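Long-range contacts in proline dehydrogenase (Deinococcus radiodurans, PDB 4H6Q), which catalyses the FAD-dependent oxidation of L-proline to delta-1-pyrroline-5-carboxylate, passing the electrons to a quinone, the first step in the breakdown of proline to glutamate: residues 253-258 with 276-281; 53-58 with 266-271. All coordinates share one frame; numbering follows the deposited sequence. Where two conformers were deposited one is given.

Contact 1 of 2, residues 253-258 with 276-281; sequences AFEFQM and RVRVYL. With TFB (tetrahydrofuran-2-carboxylic acid), chain D; FAD (flavin-adenine dinucleotide), chain C; GOL (glycerol), chain E.
Glu255 and Arg278 meet in a salt bridge on one face of two neighbouring parallel strands, the face that carries Gln257. Arg278 NE gives its hydrogen to Glu255 OE1 at 2.9 Å; the oxygen lies in the guanidinium plane and is met on its syn side, 22° out of the carboxylate plane. Gln257 NE2 reaches the same OE1 on the anti side, from the opposite face of the carboxylate. Arg278 bends at chi3 (-62°), which turns its NE back to the carboxylate. A glycerol, probably from the crystallisation liquor, bridges Glu255 OE2 and Arg278 NH2 through O1. Tyr226 also binds Glu255 OE2. With an alanine at Glu255, Arg278 NE would probably lose its charged mate and the Gln257 amide be freer to turn away from Arg189, whose NE donates to its OE1.

Backbone bonds fix the register of these strands, the parallel pair of a beta-alpha-beta unit (254-259, 264-272, 277-283) in the beta/alpha barrel. Phe256 N donates to Arg276 O, Arg278 N to Phe256 O and Tyr280 N to Met258 O.

One ring face of Tyr280 lies against the proline analogue tetrahydrofuroate, Tyr280 CZ 3.4 Å from the analogue's CG, and Tyr280 OH bonds Asp137. Gln257 CB touches the flavin methyl C7M at 3.7 Å. The chemistry implies a largely buried polar network, reached by glycerol at its Arg278 end, that probably steadies Gln257 and Arg189 beside the flavin.

Contact 2 of 2, residues 53-58 with 266-271; sequences ERDGIA and LQKQLA
Asp55 and Gly56 turn the chain out of helix 42-54 and bring it against helix 264-272, with the CA atoms of Gly56 and Ala271 6.1 Å apart. Gly56, at positive phi (79°), is the C-prime residue of a Schellman motif. Its N bonds Glu53 O, and Ile57 N bonds Leu52 O. The turn sets Gly56 O over the Ala271 methyl, at 3.9 Å from CB.

Ile57 carries the apolar part. Its CD1 meets Gln267 CB at 3.9 Å, the two side chains crossing at about a right angle. CG1 of Ile57 lies anti to its carbonyl carbon (chi1 -61°), and Ile57 CG1 is also 4.3 Å from Ala271 CB. The amide of Gln267 is engaged beyond the contact, its NE2 bonding Ile262 O.

At the exposed margin Asp55 OD2 touches Lys268 CE at 3.6 Å. Lys268 NZ is 4.5 Å from the same OD2, too far for a salt bridge, so the attraction is probably modest.

The contact therefore packs the turn between helix 42-54 and strand 58-63 onto the last helix before strand 277-283 of the beta/alpha barrel. Ile57 and Gln267 both touch Val279 of that strand, and Leu270 reaches Phe256 and Met258 of strand 254-259.

Overall arrangement
Contact 1 pairs the two parallel strands of a beta-alpha-beta unit, and contact 2 packs the helix between them against the entry to the first barrel strand. Their centres are about 9 Å apart. They meet directly where strands 58-63 and 277-283 pair, with Val279 N 2.9 Å from Ala58 O in a probable hydrogen bond, the join between the first and last strands that closes the barrel. Where helix 264-272 packs on strand 277-283, Val277 CG2 lies 3.6 Å from Leu270 CB. Contact 1 meets the analogue through Tyr280 and the flavin through Tyr280, Gln257 and Met258. Contact 2 lies outside this shell: between nearest atoms, the Gln267 side chain is about 8 Å from the FAD and about 12 Å from the analogue.

Contact 1 of 2, residues 253-258 with 276-281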
loop_
_atom_site.group_PDB
_atom_site.type_symbol
_atom_site.label_atom_id
_atom_site.label_comp_id
_atom_site.label_asym_id
_atom_site.label_seq_id
_atom_site.Cartn_x
_atom_site.Cartn_y
_atom_site.Cartn_z
ATOM N N ALA A 253 1.184 -15.970 -9.164
ATOM C CA ALA A 253 2.411 -15.726 -8.380
ATOM C C ALA A 253 2.714 -14.247 -8.140
ATOM O O ALA A 253 3.749 -13.919 -7.534
ATOM C CB ALA A 253 3.590 -16.386 -9.090
ATOM N N PHE A 254 1.841 -13.367 -8.616
ATOM C CA PHE A 254 2.085 -11.913 -8.489
ATOM C C PHE A 254 0.791 -11.243 -8.817
ATOM O O PHE A 254 -0.126 -11.893 -9.350
ATOM C CB PHE A 254 3.191 -11.434 -9.459
ATOM C CG PHE A 254 2.774 -11.444 -10.868
ATOM C CD1 PHE A 254 2.293 -10.296 -11.478
ATOM C CD2 PHE A 254 2.756 -12.649 -11.603
ATOM C CE1 PHE A 254 1.842 -10.317 -12.820
ATOM C CE2 PHE A 254 2.305 -12.671 -12.913
ATOM C CZ PHE A 254 1.873 -11.535 -13.525
ATOM N N GLU A 255 0.687 -9.942 -8.550
ATOM C CA GLU A 255 -0.512 -9.187 -8.942
ATOM C C GLU A 255 -0.090 -7.786 -9.321
ATOM O O GLU A 255 0.953 -7.269 -8.844
ATOM C CB GLU A 255 -1.560 -9.144 -7.837
ATOM C CG GLU A 255 -1.113 -8.417 -6.543
ATOM C CD GLU A 255 -1.958 -8.785 -5.371
ATOM O OE1 GLU A 255 -2.337 -7.893 -4.553
ATOM O OE2 GLU A 255 -2.252 -10.016 -5.200
ATOM N N PHE A 256 -0.902 -7.179 -10.181
ATOM C CA PHE A 256 -0.797 -5.736 -10.447
ATOM C C PHE A 256 -1.614 -5.016 -9.392
ATOM O O PHE A 256 -2.647 -5.516 -8.922
ATOM C CB PHE A 256 -1.339 -5.400 -11.839
ATOM C CG PHE A 256 -0.470 -5.913 -12.947
ATOM C CD1 PHE A 256 0.779 -5.341 -13.200
ATOM C CD2 PHE A 256 -0.851 -7.054 -13.658
ATOM C CE1 PHE A 256 1.585 -5.834 -14.219
ATOM C CE2 PHE A 256 -0.073 -7.544 -14.661
ATOM C CZ PHE A 256 1.173 -6.954 -14.949
ATOM N N GLN A 257 -1.155 -3.807 -9.028
ATOM C CA GLN A 257 -1.913 -2.960 -8.104
ATOM C C GLN A 257 -1.979 -1.547 -8.611
ATOM O O GLN A 257 -1.031 -1.061 -9.240
ATOM C CB GLN A 257 -1.294 -2.939 -6.693
ATOM C CG GLN A 257 -1.337 -4.324 -6.005
ATOM C CD GLN A 257 -0.913 -4.259 -4.541
ATOM O OE1 GLN A 257 -0.399 -3.233 -4.080
ATOM N NE2 GLN A 257 -1.090 -5.357 -3.805
ATOM N N MET A 258 -3.134 -0.881 -8.382
ATOM C CA MET A 258 -3.362 0.505 -8.846
ATOM C C MET A 258 -4.088 1.243 -7.729
ATOM O O MET A 258 -4.747 0.610 -6.865
ATOM C CB MET A 258 -4.299 0.503 -10.062
ATOM C CG MET A 258 -3.613 0.067 -11.340
ATOM S SD MET A 258 -3.702 -1.689 -11.580
ATOM C CE MET A 258 -2.528 -1.783 -12.957
ATOM N N ARG A 276 -4.082 -11.107 -11.793
ATOM C CA ARG A 276 -4.600 -10.580 -10.536
ATOM C C ARG A 276 -4.416 -9.065 -10.513
ATOM O O ARG A 276 -3.332 -8.566 -10.843
ATOM C CB ARG A 276 -3.816 -11.161 -9.365
ATOM C CG ARG A 276 -4.096 -12.655 -9.140
ATOM C CD ARG A 276 -3.250 -13.222 -7.989
ATOM N NE ARG A 276 -3.688 -14.607 -7.724
ATOM C CZ ARG A 276 -3.365 -15.273 -6.623
ATOM N NH1 ARG A 276 -2.570 -14.677 -5.735
ATOM N NH2 ARG A 276 -3.819 -16.517 -6.422
ATOM N N VAL A 277 -5.454 -8.365 -10.044
ATOM C CA VAL A 277 -5.409 -6.919 -9.872
ATOM C C VAL A 277 -5.985 -6.606 -8.493
ATOM O O VAL A 277 -7.046 -7.116 -8.124
ATOM C CB VAL A 277 -6.245 -6.178 -10.930
ATOM C CG1 VAL A 277 -6.159 -4.638 -10.731
ATOM C CG2 VAL A 277 -5.846 -6.572 -12.351
ATOM N N ARG A 278 -5.305 -5.760 -7.715
ATOM C CA ARG A 278 -5.805 -5.351 -6.399
ATOM C C ARG A 278 -5.663 -3.852 -6.269
ATOM O O ARG A 278 -4.565 -3.311 -6.430
ATOM C CB ARG A 278 -5.018 -6.062 -5.286
ATOM C CG ARG A 278 -5.616 -5.781 -3.903
ATOM C CD ARG A 278 -4.780 -6.427 -2.800
ATOM N NE ARG A 278 -4.684 -7.903 -2.863
ATOM C CZ ARG A 278 -5.554 -8.744 -2.304
ATOM N NH1 ARG A 278 -6.669 -8.305 -1.702
ATOM N NH2 ARG A 278 -5.261 -10.041 -2.305
ATOM N N VAL A 279 -6.770 -3.178 -5.963
ATOM C CA VAL A 279 -6.801 -1.736 -5.951
ATOM C C VAL A 279 -6.684 -1.202 -4.540
ATOM O O VAL A 279 -7.379 -1.658 -3.603
ATOM C CB VAL A 279 -8.109 -1.218 -6.623
ATOM C CG1 VAL A 279 -8.398 0.249 -6.316
ATOM C CG2 VAL A 279 -8.009 -1.445 -8.122
ATOM N N TYR A 280 -5.781 -0.206 -4.360
ATOM C CA TYR A 280 -5.586 0.481 -3.095
ATOM C C TYR A 280 -6.778 1.414 -2.889
ATOM O O TYR A 280 -7.011 2.332 -3.698
ATOM C CB TYR A 280 -4.240 1.234 -3.170
ATOM C CG TYR A 280 -3.711 1.767 -1.856
ATOM C CD1 TYR A 280 -2.611 1.155 -1.213
ATOM C CD2 TYR A 280 -4.247 2.942 -1.261
ATOM C CE1 TYR A 280 -2.109 1.620 -0.017
ATOM C CE2 TYR A 280 -3.755 3.424 -0.044
ATOM C CZ TYR A 280 -2.696 2.741 0.573
ATOM O OH TYR A 280 -2.268 3.268 1.751
ATOM N N LEU A 281 -7.517 1.168 -1.804
ATOM C CA LEU A 281 -8.865 1.712 -1.603
ATOM C C LEU A 281 -8.881 2.505 -0.307
ATOM O O LEU A 281 -9.053 1.983 0.770
ATOM C CB LEU A 281 -9.896 0.591 -1.578
ATOM C CG LEU A 281 -11.362 0.981 -1.751
ATOM C CD1 LEU A 281 -11.981 1.743 -0.579
ATOM C CD2 LEU A 281 -11.558 1.667 -3.059
HETATM O OA TFB D . 1.236 5.293 -0.321
HETATM C CA TFB D . 0.944 6.247 -1.335
HETATM C C TFB D . 0.379 7.515 -0.730
HETATM O OB TFB D . 0.315 8.550 -1.443
HETATM C CB TFB D . -0.055 5.634 -2.223
HETATM C CG TFB D . -0.689 4.623 -1.384
HETATM C CD TFB D . 0.251 4.264 -0.300
HETATM O OXT TFB D . -0.033 7.566 0.488
HETATM P PA FAD C . 3.950 7.617 -13.161
HETATM O O1A FAD C . 5.201 7.468 -14.032
HETATM O O2A FAD C . 3.934 8.691 -12.152
HETATM O O5B FAD C . 2.666 7.767 -13.925
HETATM C C5B FAD C . 2.339 6.843 -14.951
HETATM C C4B FAD C . 1.014 7.143 -15.621
HETATM O O4B FAD C . -0.007 6.734 -14.739
HETATM C C3B FAD C . 0.749 8.588 -15.843
HETATM O O3B FAD C . 1.347 9.128 -17.010
HETATM C C2B FAD C . -0.731 8.601 -15.863
HETATM O O2B FAD C . -1.252 8.048 -17.053
HETATM C C1B FAD C . -1.041 7.675 -14.731
HETATM N N9A FAD C . -1.091 8.331 -13.424
HETATM C C8A FAD C . -0.281 8.056 -12.324
HETATM N N7A FAD C . -0.589 8.826 -11.280
HETATM C C5A FAD C . -1.661 9.621 -11.675
HETATM C C6A FAD C . -2.405 10.606 -11.052
HETATM N N6A FAD C . -2.161 10.981 -9.696
HETATM N N1A FAD C . -3.384 11.200 -11.752
HETATM C C2A FAD C . -3.658 10.866 -13.029
HETATM N N3A FAD C . -2.966 9.924 -13.688
HETATM C C4A FAD C . -1.996 9.304 -13.024
HETATM N N1 FAD C . 4.731 5.026 -3.029
HETATM C C2 FAD C . 5.324 5.089 -1.806
HETATM O O2 FAD C . 6.350 5.898 -1.686
HETATM N N3 FAD C . 4.909 4.340 -0.739
HETATM C C4 FAD C . 3.833 3.466 -0.848
HETATM O O4 FAD C . 3.425 2.750 0.219
HETATM C C4X FAD C . 3.153 3.366 -2.142
HETATM N N5 FAD C . 2.087 2.520 -2.311
HETATM C C5X FAD C . 1.525 2.451 -3.566
HETATM C C6 FAD C . 0.438 1.587 -3.776
HETATM C C7 FAD C . -0.139 1.475 -5.067
HETATM C C7M FAD C . -1.320 0.536 -5.298
HETATM C C8 FAD C . 0.397 2.246 -6.127
HETATM C C8M FAD C . -0.180 2.153 -7.513
HETATM C C9 FAD C . 1.461 3.133 -5.897
HETATM C C9A FAD C . 2.031 3.221 -4.642
HETATM N N10 FAD C . 3.121 4.094 -4.454
HETATM C C10 FAD C . 3.678 4.178 -3.202
HETATM C "C1'" FAD C . 3.695 4.869 -5.541
HETATM C "C2'" FAD C . 3.283 6.303 -5.655
HETATM O "O2'" FAD C . 1.946 6.368 -5.172
HETATM C "C3'" FAD C . 3.687 6.510 -7.135
HETATM O "O3'" FAD C . 4.932 7.109 -7.338
HETATM C "C4'" FAD C . 2.685 7.101 -8.046
HETATM O "O4'" FAD C . 1.599 6.247 -7.985
HETATM C "C5'" FAD C . 3.277 7.156 -9.447
HETATM O "O5'" FAD C . 2.395 6.534 -10.328
HETATM P P FAD C . 2.869 5.456 -11.400
HETATM O O1P FAD C . 3.791 4.286 -10.941
HETATM O O2P FAD C . 1.555 5.166 -12.174
HETATM O O3P FAD C . 3.705 6.255 -12.527
HETATM C C1 GOL E . -1.736 -12.004 -2.522
HETATM O O1 GOL E . -2.337 -10.712 -2.642
HETATM C C2 GOL E . -2.236 -12.800 -1.337
HETATM O O2 GOL E . -3.494 -13.294 -1.737
HETATM C C3 GOL E . -2.373 -11.882 -0.122
HETATM O O3 GOL E . -2.688 -12.629 1.040
HETATM O O HOH W 1 -1.388 -12.056 -12.067
#

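Contact 2 of 2, residues 53-58 with 266-271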
loop_
_atom_site.group_PDB
_atom_site.type_symbol
_atom_site.label_atom_id
_atom_site.label_comp_id
_atom_site.label_asym_id
_atom_site.label_seq_id
_atom_site.Cartn_x
_atom_site.Cartn_y
_atom_site.Cartn_z
ATOM N N GLU A 53 -14.972 -6.115 -6.451
ATOM C CA GLU A 53 -15.013 -7.589 -6.522
ATOM C C GLU A 53 -16.008 -8.063 -7.560
ATOM O O GLU A 53 -15.768 -9.077 -8.225
ATOM C CB GLU A 53 -15.296 -8.189 -5.119
ATOM C CG GLU A 53 -14.088 -8.022 -4.141
ATOM C CD GLU A 53 -14.136 -8.878 -2.834
ATOM O OE1 GLU A 53 -15.128 -9.575 -2.550
ATOM O OE2 GLU A 53 -13.121 -8.890 -2.098
ATOM N N ARG A 54 -17.106 -7.320 -7.732
ATOM C CA ARG A 54 -18.063 -7.677 -8.786
ATOM C C ARG A 54 -17.438 -7.584 -10.197
ATOM O O ARG A 54 -17.911 -8.241 -11.149
ATOM C CB ARG A 54 -19.394 -6.877 -8.680
ATOM C CG ARG A 54 -20.217 -7.252 -7.441
ATOM C CD ARG A 54 -21.617 -6.636 -7.428
ATOM N NE ARG A 54 -21.574 -5.184 -7.349
ATOM C CZ ARG A 54 -21.691 -4.466 -6.226
ATOM N NH1 ARG A 54 -21.845 -5.037 -5.043
ATOM N NH2 ARG A 54 -21.679 -3.145 -6.282
ATOM N N ASP A 55 -16.365 -6.810 -10.325
ATOM C CA ASP A 55 -15.636 -6.662 -11.592
ATOM C C ASP A 55 -14.326 -7.488 -11.603
ATOM O O ASP A 55 -13.458 -7.310 -12.471
ATOM C CB ASP A 55 -15.274 -5.188 -11.819
ATOM C CG ASP A 55 -16.450 -4.341 -12.305
ATOM O OD1 ASP A 55 -17.465 -4.912 -12.736
ATOM O OD2 ASP A 55 -16.358 -3.087 -12.262
ATOM N N GLY A 56 -14.186 -8.413 -10.668
ATOM C CA GLY A 56 -13.061 -9.337 -10.666
ATOM C C GLY A 56 -11.788 -8.705 -10.112
ATOM O O GLY A 56 -10.711 -9.243 -10.318
ATOM N N ILE A 57 -11.898 -7.605 -9.387
ATOM C CA ILE A 57 -10.744 -6.873 -8.847
ATOM C C ILE A 57 -10.793 -6.962 -7.333
ATOM O O ILE A 57 -11.842 -6.782 -6.719
ATOM C CB ILE A 57 -10.799 -5.417 -9.335
ATOM C CG1 ILE A 57 -10.725 -5.365 -10.885
ATOM C CG2 ILE A 57 -9.658 -4.581 -8.700
ATOM C CD1 ILE A 57 -11.182 -4.011 -11.438
ATOM N N ALA A 58 -9.638 -7.248 -6.723
ATOM C CA ALA A 58 -9.524 -7.335 -5.276
ATOM C C ALA A 58 -9.294 -5.953 -4.644
ATOM O O ALA A 58 -8.905 -4.977 -5.351
ATOM C CB ALA A 58 -8.366 -8.301 -4.895
ATOM N N LEU A 266 -7.463 -0.019 -17.371
ATOM C CA LEU A 266 -6.388 -1.020 -17.259
ATOM C C LEU A 266 -6.744 -2.026 -16.179
ATOM O O LEU A 266 -6.480 -3.224 -16.337
ATOM C CB LEU A 266 -4.992 -0.415 -16.969
ATOM C CG LEU A 266 -4.285 0.408 -18.020
ATOM C CD1 LEU A 266 -2.928 0.711 -17.416
ATOM C CD2 LEU A 266 -4.134 -0.402 -19.320
ATOM N N GLN A 267 -7.311 -1.558 -15.073
ATOM C CA GLN A 267 -7.696 -2.448 -13.984
ATOM C C GLN A 267 -8.614 -3.527 -14.542
ATOM O O GLN A 267 -8.428 -4.732 -14.287
ATOM C CB GLN A 267 -8.402 -1.681 -12.872
ATOM C CG GLN A 267 -7.537 -0.649 -12.143
ATOM C CD GLN A 267 -8.323 0.251 -11.232
ATOM O OE1 GLN A 267 -9.433 -0.085 -10.794
ATOM N NE2 GLN A 267 -7.745 1.425 -10.908
ATOM N N LYS A 268 -9.646 -3.113 -15.276
ATOM C CA LYS A 268 -10.606 -4.055 -15.838
ATOM C C LYS A 268 -10.001 -4.965 -16.903
ATOM O O LYS A 268 -10.305 -6.179 -16.927
ATOM C CB LYS A 268 -11.810 -3.282 -16.371
ATOM C CG LYS A 268 -12.649 -2.679 -15.215
ATOM C CD LYS A 268 -13.854 -1.890 -15.781
ATOM C CE LYS A 268 -14.635 -1.118 -14.699
ATOM N NZ LYS A 268 -15.373 0.046 -15.265
ATOM N N GLN A 269 -9.197 -4.416 -17.805
ATOM C CA GLN A 269 -8.569 -5.178 -18.873
ATOM C C GLN A 269 -7.658 -6.263 -18.348
ATOM O O GLN A 269 -7.708 -7.422 -18.796
ATOM C CB GLN A 269 -7.809 -4.241 -19.818
ATOM C CG GLN A 269 -6.982 -5.003 -20.938
ATOM C CD GLN A 269 -5.843 -4.130 -21.568
ATOM O OE1 GLN A 269 -5.843 -2.909 -21.453
ATOM N NE2 GLN A 269 -4.883 -4.784 -22.239
ATOM N N LEU A 270 -6.826 -5.931 -17.380
ATOM C CA LEU A 270 -5.904 -6.913 -16.795
ATOM C C LEU A 270 -6.663 -8.052 -16.122
ATOM O O LEU A 270 -6.304 -9.240 -16.285
ATOM C CB LEU A 270 -4.972 -6.217 -15.788
ATOM C CG LEU A 270 -3.944 -5.285 -16.426
ATOM C CD1 LEU A 270 -3.259 -4.419 -15.361
ATOM C CD2 LEU A 270 -2.938 -6.116 -17.187
ATOM N N ALA A 271 -7.754 -7.749 -15.432
ATOM C CA ALA A 271 -8.545 -8.804 -14.803
ATOM C C ALA A 271 -9.187 -9.691 -15.876
ATOM O O ALA A 271 -9.252 -10.933 -15.751
ATOM C CB ALA A 271 -9.638 -8.170 -13.948
#